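Local coordinates for uncharacterized protein (Clostridium sporogenes, PDB 4Q0Y), which is of unknown function but adopts a hot-dog, thioesterase-like fold and assembles as a pair of chains, at residues D60-I63 with E64-K67; V95-S98 with E99-Y103; V114-K117 with N118-N121. All blocks are in the same frame, centred on the assembly; numbering follows the deposited sequence.

Contact 1: D60-I63 with E64-K67. With CD (cadmium ion), chain J.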
# COMPACT_ATOMS: atom_id res chain seq x y z
N ASP B 60 16.37 -25.38 2.74
CA ASP B 60 17.19 -25.60 3.95
C ASP B 60 17.00 -24.49 5.00
O ASP B 60 17.74 -24.44 5.99
CB ASP B 60 18.65 -25.71 3.59
CG ASP B 60 18.92 -26.88 2.66
OD1 ASP B 60 18.41 -27.98 2.93
OD2 ASP B 60 19.63 -26.70 1.65
N ALA B 61 16.01 -23.64 4.81
CA ALA B 61 15.72 -22.59 5.77
C ALA B 61 15.22 -23.27 7.02
O ALA B 61 14.63 -24.36 6.96
CB ALA B 61 14.66 -21.65 5.26
N ASN B 62 15.50 -22.64 8.14
CA ASN B 62 14.88 -23.05 9.38
C ASN B 62 14.47 -21.85 10.18
O ASN B 62 15.05 -20.74 10.13
CB ASN B 62 15.83 -23.93 10.19
CG ASN B 62 17.15 -23.26 10.46
OD1 ASN B 62 17.17 -22.22 11.09
ND2 ASN B 62 18.25 -23.85 9.98
N ILE B 63 13.52 -22.16 11.04
CA ILE B 63 12.82 -21.12 11.75
C ILE B 63 13.66 -20.39 12.79
O ILE B 63 13.44 -19.20 13.02
CB ILE B 63 11.50 -21.63 12.34
CG1 ILE B 63 11.71 -22.68 13.45
CG2 ILE B 63 10.66 -22.18 11.20
CD1 ILE B 63 10.42 -23.06 14.15
N GLU B 64 14.64 -21.06 13.37
CA GLU B 64 15.50 -20.46 14.39
C GLU B 64 16.35 -19.32 13.86
O GLU B 64 16.84 -18.52 14.65
CB GLU B 64 16.40 -21.50 15.03
CG GLU B 64 15.72 -22.64 15.77
CD GLU B 64 15.25 -23.80 14.91
OE1 GLU B 64 15.51 -23.86 13.69
OE2 GLU B 64 14.60 -24.67 15.47
N SER B 65 16.53 -19.26 12.53
CA SER B 65 17.31 -18.21 11.88
C SER B 65 16.57 -16.88 11.73
O SER B 65 17.16 -15.91 11.33
CB SER B 65 17.74 -18.68 10.48
OG SER B 65 18.46 -19.92 10.57
N PHE B 66 15.29 -16.82 12.09
CA PHE B 66 14.43 -15.66 11.87
C PHE B 66 13.83 -15.12 13.16
O PHE B 66 13.64 -15.87 14.13
CB PHE B 66 13.31 -16.05 10.91
CG PHE B 66 13.81 -16.39 9.53
CD1 PHE B 66 14.22 -17.69 9.24
CD2 PHE B 66 13.88 -15.41 8.54
CE1 PHE B 66 14.71 -18.01 7.97
CE2 PHE B 66 14.36 -15.73 7.27
CZ PHE B 66 14.80 -17.02 7.00
N LYS B 67 13.55 -13.82 13.18
CA LYS B 67 12.88 -13.19 14.31
C LYS B 67 11.49 -13.77 14.53
O LYS B 67 11.15 -14.14 15.66
CB LYS B 67 12.79 -11.66 14.11
CG LYS B 67 12.09 -10.84 15.18
CD LYS B 67 12.94 -10.74 16.42
CE LYS B 67 12.08 -10.43 17.62
NZ LYS B 67 12.89 -10.12 18.83
CD CD J . 19.38 -29.51 1.35
O HOH W 1 21.13 -28.88 -0.16
O HOH W 2 11.39 -17.67 14.35
O HOH W 3 17.42 -29.45 -0.04
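Two donors of Ser-65 converge on the side-chain oxygen of Asn-62. The hydroxyl OG gives the short bond, 2.7 Å to Asn-62 OD1, and approaches tilted 34° from the amide plane. The second is the backbone N of Ser-65, whose bond to the same OD1 is long (3.4 Å) and weak. The CG of Asn-62 stands between its own backbone N and carbonyl carbon (chi1 57°), which carries the amide over the start of the turn. Glu-64 folds back at chi2, so that OE1 lies 3.5 Å from Asn-62 CB; its carboxylate plane is turned 59° from the amide, and no bond joins the two groups. The backbone here makes a short 3-10 turn in the loop between strand 52-55 and strand 68-80 of the hot-dog sheet. The evidence is a pair of i to i+3 bonds: Ser-65 N to Asn-62 O, 3.2 Å, and Phe-66 N to Ile-63 O, also 3.2 Å. One water donates to both Ile-63 O and Phe-66 O, bracing the exit of the turn. The Phe-66 ring takes Asn-62 O at its edge, in plane, with Phe-66 CD1 3.3 Å from Asn-62 O, and also packs on Leu-94 of strand 83-95. At the exposed start of the segment, Asp-60 OD1 binds a cadmium ion at 2.4 Å, and two waters are also bound to the metal; one donates to Asp-60 OD2.

Contact 2: V95-S98 with E99-Y103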
# COMPACT_ATOMS: atom_id res chain seq x y z
N VAL B 95 10.46 -14.13 8.89
CA VAL B 95 10.69 -12.68 8.98
C VAL B 95 12.00 -12.38 9.70
O VAL B 95 12.13 -12.70 10.89
CB VAL B 95 9.54 -11.93 9.71
CG1 VAL B 95 9.79 -10.42 9.77
CG2 VAL B 95 8.20 -12.22 9.06
N GLY B 96 12.93 -11.71 9.01
CA GLY B 96 14.11 -11.16 9.64
C GLY B 96 15.20 -12.14 9.99
O GLY B 96 15.37 -12.51 11.16
N ASP B 97 15.97 -12.53 8.97
CA ASP B 97 17.20 -13.30 9.19
C ASP B 97 18.35 -12.37 9.59
O ASP B 97 18.14 -11.16 9.73
CB ASP B 97 17.52 -14.23 8.00
CG ASP B 97 17.94 -13.49 6.72
OD1 ASP B 97 18.19 -12.27 6.70
OD2 ASP B 97 18.05 -14.21 5.70
N SER B 98 19.54 -12.94 9.74
CA SER B 98 20.73 -12.17 10.10
C SER B 98 21.13 -11.11 9.06
O SER B 98 21.81 -10.17 9.40
CB SER B 98 21.92 -13.10 10.39
OG SER B 98 22.34 -13.76 9.21
N GLU B 99 20.71 -11.28 7.80
CA GLU B 99 20.91 -10.26 6.75
C GLU B 99 19.75 -9.27 6.62
O GLU B 99 19.78 -8.43 5.74
CB GLU B 99 21.16 -10.93 5.41
CG GLU B 99 22.37 -11.85 5.48
CD GLU B 99 22.89 -12.22 4.11
OE1 GLU B 99 22.06 -12.46 3.21
OE2 GLU B 99 24.12 -12.25 3.94
N GLY B 100 18.73 -9.37 7.49
CA GLY B 100 17.59 -8.50 7.44
C GLY B 100 16.57 -8.85 6.35
O GLY B 100 15.72 -8.03 6.05
N LYS B 101 16.68 -10.05 5.77
CA LYS B 101 15.76 -10.53 4.72
C LYS B 101 14.59 -11.32 5.30
O LYS B 101 14.64 -11.83 6.43
CB LYS B 101 16.50 -11.41 3.69
CG LYS B 101 17.62 -10.72 2.89
CD LYS B 101 17.18 -9.48 2.12
CE LYS B 101 18.37 -8.79 1.47
NZ LYS B 101 19.04 -9.63 0.44
N SER B 102 13.52 -11.41 4.52
CA SER B 102 12.37 -12.21 4.85
C SER B 102 11.93 -13.04 3.67
O SER B 102 12.29 -12.71 2.54
CB SER B 102 11.20 -11.33 5.32
OG SER B 102 11.56 -10.59 6.47
N TYR B 103 11.14 -14.07 3.93
CA TYR B 103 10.62 -14.98 2.91
C TYR B 103 9.13 -15.22 3.08
O TYR B 103 8.65 -15.38 4.20
CB TYR B 103 11.32 -16.32 2.95
CG TYR B 103 12.81 -16.20 2.71
CD1 TYR B 103 13.69 -15.88 3.75
CD2 TYR B 103 13.34 -16.37 1.45
CE1 TYR B 103 15.06 -15.75 3.53
CE2 TYR B 103 14.71 -16.25 1.21
CZ TYR B 103 15.56 -15.94 2.25
OH TYR B 103 16.91 -15.81 2.00
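Asp-97 reaches across the turn to Lys-101, and its side chain can be followed outward from CB, which lies 4.1 Å from Lys-101 O. Asp-97 CB also packs against the ring of Phe-66, on the side where Tyr-103 lies. CG sits between the backbone N and the carbonyl carbon (chi1 69°), a torsion that swings the carboxylate in over the turn. There OD1 accepts from Lys-101 N at 2.8 Å, the N-H coming from above the carboxylate plane, and takes a second, weak bond from Glu-99 N, the bent link of an Asx turn. OD2 points along the flank instead, 3.8 Å from Lys-101 CB and 4.0 Å from Tyr-103 CE1, where it meets the edge of the ring. The backbone under this carboxylate is a type I turn with a G1 bulge, connecting strands 83-95 and 102-106 as a beta hairpin: Gly-100 N bonds to Asp-97 O at 2.9 Å, and Asp-97 N bonds to Lys-101 O at 3.0 Å in the carbonyl plane, nearly straight at 163°. Gly-100 takes the left-handed conformation the bulge calls for (phi 78°), which suits a residue without a side chain. Closer to the sheet, Gly-96, also at positive phi, gives its N-H to Ser-102 OG at 3.1 Å, with a weaker branch to Lys-101 O. The hydroxyl of Ser-102 is bonded as well to Thr-120 OG1 on helix 117-126. Val-95 CG1 lies 3.7 Å from Ser-102 OG, and its side chain packs on Leu-123 and Lys-124 of that helix.

Contact 3: V114-K117 with N118-N121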
# COMPACT_ATOMS: atom_id res chain seq x y z
N VAL B 114 11.64 -13.54 -1.77
CA VAL B 114 12.54 -12.97 -0.78
C VAL B 114 12.27 -11.46 -0.75
O VAL B 114 12.05 -10.84 -1.79
CB VAL B 114 14.05 -13.28 -1.03
CG1 VAL B 114 14.55 -12.75 -2.36
CG2 VAL B 114 14.92 -12.73 0.12
N LEU B 115 12.24 -10.89 0.45
CA LEU B 115 11.94 -9.48 0.68
C LEU B 115 13.14 -8.80 1.33
O LEU B 115 13.79 -9.38 2.20
CB LEU B 115 10.68 -9.33 1.52
CG LEU B 115 9.41 -9.97 0.93
CD1 LEU B 115 9.24 -11.43 1.37
CD2 LEU B 115 8.17 -9.16 1.31
N ASP B 116 13.42 -7.56 0.91
CA ASP B 116 14.56 -6.78 1.40
C ASP B 116 14.37 -6.21 2.81
O ASP B 116 13.30 -6.38 3.41
CB ASP B 116 14.93 -5.68 0.39
CG ASP B 116 13.92 -4.52 0.34
OD1 ASP B 116 12.82 -4.56 0.96
OD2 ASP B 116 14.25 -3.55 -0.38
N LYS B 117 15.39 -5.50 3.30
CA LYS B 117 15.34 -4.92 4.66
C LYS B 117 14.15 -3.99 4.92
O LYS B 117 13.55 -4.08 5.98
CB LYS B 117 16.64 -4.22 5.00
CG LYS B 117 17.79 -5.17 5.19
CD LYS B 117 19.07 -4.42 5.52
CE LYS B 117 20.22 -5.38 5.65
NZ LYS B 117 21.54 -4.72 5.82
N ASN B 118 13.82 -3.11 3.96
CA ASN B 118 12.63 -2.21 4.05
C ASN B 118 11.32 -2.97 4.32
O ASN B 118 10.56 -2.67 5.28
CB ASN B 118 12.49 -1.33 2.77
CG ASN B 118 13.50 -0.20 2.68
OD1 ASN B 118 14.22 0.12 3.63
ND2 ASN B 118 13.54 0.44 1.52
N ASN B 119 11.09 -4.00 3.52
CA ASN B 119 9.93 -4.87 3.70
C ASN B 119 9.96 -5.69 4.99
O ASN B 119 8.93 -5.86 5.64
CB ASN B 119 9.74 -5.78 2.48
CG ASN B 119 9.11 -5.02 1.34
OD1 ASN B 119 7.98 -4.55 1.48
ND2 ASN B 119 9.81 -4.89 0.23
N THR B 120 11.14 -6.17 5.36
CA THR B 120 11.31 -6.88 6.63
C THR B 120 10.92 -5.99 7.81
O THR B 120 10.26 -6.48 8.73
CB THR B 120 12.75 -7.40 6.77
OG1 THR B 120 12.93 -8.43 5.81
CG2 THR B 120 13.04 -7.98 8.16
N ASN B 121 11.31 -4.72 7.77
CA ASN B 121 10.98 -3.78 8.84
C ASN B 121 9.46 -3.62 8.98
O ASN B 121 8.91 -3.64 10.10
CB ASN B 121 11.70 -2.43 8.59
CG ASN B 121 13.23 -2.53 8.71
OD1 ASN B 121 13.79 -3.50 9.25
ND2 ASN B 121 13.92 -1.54 8.18
O HOH W 4 15.72 -2.38 1.80
O HOH W 5 12.61 -1.46 -0.84
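The carboxylate of Asp-116 and the amide of Asn-119 meet with their planes 36° apart, OD1 of the acid facing ND2 of the amide at 3.1 Å in a weak, bent bond; ND2 also gives a weak bond to Gly-51 O. The stronger hold on OD1 is the backbone N of Asn-119, 3.1 Å from Asp-116 OD1, nearly along the C-O axis and almost straight at 171°. OD2 looks out to water. One water donates to it at 2.7 Å and accepts from Asn-118 ND2; another accepts from Asn-118 N and gives OD2 a weak bond. The bond from Asn-119 N to OD1 marks Asp-116 as the N-cap of helix 117-126, where the chain leaves strand 112-115 and turns directly into the helix. A negative charge at this end would be expected to interact favourably with the helix dipole. Regular i to i+4 bonding begins at once: Thr-120 N reaches Asp-116 O at 2.9 Å, and Asn-121 N reaches Lys-117 O at the same length. Leu-115 crosses Asn-119 at about a right angle, CB to CB 3.8 Å, and both side chains also pack on Ile-52 and on Ile-42 of helix 33-44.

Contact 1 lies at the surface, with no buried residue among those touching, whereas contacts 2 and 3 are each partly buried. All three are local, each within one run of chain, yet their bonding differs: backbone i to i+3 bonds with an asparagine side chain accepting from a serine in contact 1, a bulged hairpin braced by a carboxylate in contact 2, a helix cap in contact 3. Lys-67 N lies 3.0 Å from Gly-96 O, probably bonded, tying contact 2 to contact 1, while neighbouring strands 102-106 and 112-115 join it to contact 3, with Ser-102 O 2.8 Å from Leu-115 N. Contacts 1 and 3 do not touch, their nearest atoms being about 7 Å apart.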